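Local atomic coordinates of sensor histidine kinase (Rhodopseudomonas palustris, PDB entry 3VA9), a protein that probably autophosphorylates on a histidine with ATP as a membrane-bound two-component sensor kinase, the part here being its helical sensor domain. Residues G45-T48 and Y49-Y53. Residues are numbered along the deposited sequence; the frame is centred on the assembly and turned at random.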
loop_
_atom_site.group_PDB
_atom_site.type_symbol
_atom_site.label_atom_id
_atom_site.label_comp_id
_atom_site.label_asym_id
_atom_site.label_seq_id
_atom_site.Cartn_x
_atom_site.Cartn_y
_atom_site.Cartn_z
ATOM N N GLY A 45 -0.554 20.718 7.570
ATOM C CA GLY A 45 -1.899 20.922 8.084
ATOM C C GLY A 45 -2.882 21.298 6.981
ATOM O O GLY A 45 -4.010 21.701 7.251
ATOM N N ILE A 46 -2.457 21.160 5.731
ATOM C CA ILE A 46 -3.309 21.505 4.595
ATOM C C ILE A 46 -4.158 20.299 4.174
ATOM O O ILE A 46 -3.622 19.255 3.785
ATOM C CB ILE A 46 -2.478 22.057 3.412
ATOM C CG1 ILE A 46 -1.859 23.405 3.793
ATOM C CG2 ILE A 46 -3.343 22.202 2.158
ATOM C CD1 ILE A 46 -0.774 23.889 2.834
ATOM N N GLU A 47 -5.482 20.456 4.265
ATOM C CA GLU A 47 -6.423 19.343 4.115
ATOM C C GLU A 47 -6.305 18.638 2.768
ATOM O O GLU A 47 -6.674 17.468 2.626
ATOM C CB GLU A 47 -7.865 19.814 4.331
ATOM C CG GLU A 47 -8.920 18.731 4.098
ATOM C CD GLU A 47 -8.862 17.608 5.129
ATOM O OE1 GLU A 47 -8.291 17.822 6.223
ATOM O OE2 GLU A 47 -9.396 16.512 4.845
ATOM N N THR A 48 -5.788 19.360 1.783
ATOM C CA THR A 48 -5.562 18.805 0.457
ATOM C C THR A 48 -4.672 17.565 0.514
ATOM O O THR A 48 -4.838 16.639 -0.276
ATOM C CB THR A 48 -4.942 19.860 -0.481
ATOM O OG1 THR A 48 -5.954 20.795 -0.869
ATOM C CG2 THR A 48 -4.380 19.209 -1.725
ATOM N N TYR A 49 -3.730 17.542 1.451
ATOM C CA TYR A 49 -2.838 16.388 1.579
ATOM C C TYR A 49 -3.585 15.222 2.215
ATOM O O TYR A 49 -3.398 14.065 1.834
ATOM C CB TYR A 49 -1.579 16.728 2.375
ATOM C CG TYR A 49 -0.643 17.680 1.662
ATOM C CD1 TYR A 49 0.284 17.211 0.749
ATOM C CD2 TYR A 49 -0.687 19.046 1.908
ATOM C CE1 TYR A 49 1.139 18.069 0.094
ATOM C CE2 TYR A 49 0.166 19.915 1.258
ATOM C CZ TYR A 49 1.080 19.418 0.354
ATOM O OH TYR A 49 1.936 20.271 -0.304
ATOM N N ARG A 50 -4.445 15.535 3.178
ATOM C CA ARG A 50 -5.329 14.527 3.743
ATOM C C ARG A 50 -6.242 13.920 2.677
ATOM O O ARG A 50 -6.396 12.702 2.606
ATOM C CB ARG A 50 -6.156 15.096 4.887
ATOM C CG ARG A 50 -6.877 14.021 5.672
ATOM C CD ARG A 50 -7.498 14.558 6.948
ATOM N NE ARG A 50 -8.337 13.533 7.550
ATOM C CZ ARG A 50 -9.577 13.279 7.159
ATOM N NH1 ARG A 50 -10.111 14.007 6.186
ATOM N NH2 ARG A 50 -10.285 12.314 7.741
ATOM N N ASP A 51 -6.843 14.767 1.852
ATOM C CA ASP A 51 -7.668 14.281 0.747
ATOM C C ASP A 51 -6.880 13.300 -0.131
ATOM O O ASP A 51 -7.385 12.233 -0.497
ATOM C CB ASP A 51 -8.189 15.451 -0.091
ATOM C CG ASP A 51 -9.186 16.322 0.672
ATOM O OD1 ASP A 51 -9.674 15.874 1.727
ATOM O OD2 ASP A 51 -9.473 17.455 0.219
ATOM N N SER A 52 -5.638 13.660 -0.450
ATOM C CA SER A 52 -4.767 12.788 -1.230
ATOM C C SER A 52 -4.493 11.456 -0.536
ATOM O O SER A 52 -4.438 10.415 -1.186
ATOM C CB SER A 52 -3.452 13.499 -1.565
ATOM O OG SER A 52 -3.693 14.494 -2.545
ATOM N N TYR A 53 -4.318 11.484 0.782
ATOM C CA TYR A 53 -4.151 10.245 1.531
ATOM C C TYR A 53 -5.405 9.394 1.374
ATOM O O TYR A 53 -5.318 8.212 1.058
ATOM C CB TYR A 53 -3.867 10.511 3.019
ATOM C CG TYR A 53 -4.128 9.299 3.895
ATOM C CD1 TYR A 53 -3.188 8.284 4.004
ATOM C CD2 TYR A 53 -5.326 9.159 4.583
ATOM C CE1 TYR A 53 -3.424 7.171 4.777
ATOM C CE2 TYR A 53 -5.576 8.044 5.366
ATOM C CZ TYR A 53 -4.623 7.056 5.454
ATOM O OH TYR A 53 -4.865 5.948 6.229
#
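Glu47 and Arg50 pair within the first turn of helix 47-70, just after the short link that turns the chain back from helix 18-44. Their side chains run alongside each other, pointing the same way. With CG anti to the backbone N (chi1 176°) and a bend at chi2, Glu47 lays both OE1 and OE2 against CD of Arg50, and the syn lone pair of Glu47 OE2 takes Arg50 NH1 at 2.9 Å in a salt bridge at the guanidinium edge. The two planes are 40° apart, and one bond joins them. Glu47 OE2 also sits 3.2 Å from Asp51 OD1, the carboxylate planes 71° apart, a like-charge approach that the arginine probably offsets. Without the guanidinium, as with an alanine at Arg50, Glu47 OE2 would probably lose its salt-bridge partner and be left beside Asp51 OD1 without that positive charge. Tyr49 N reaches back three residues to Ile46 O in the loop; Asp51 N to Glu47 O and Ser52 N to Thr48 O are true i to i+4 helical bonds. Ser52 OG adds a weak bond to Thr48 O. Around the turn, Ile46 CB rests 3.8 Å from CD2 of Tyr49, whose side chain also touches Phe41 and Thr44 of helix 18-44. The arrangement is that of the first turn of the second helix in a helical hairpin of the four-helix-bundle sensor domain, of the CHASE3 family.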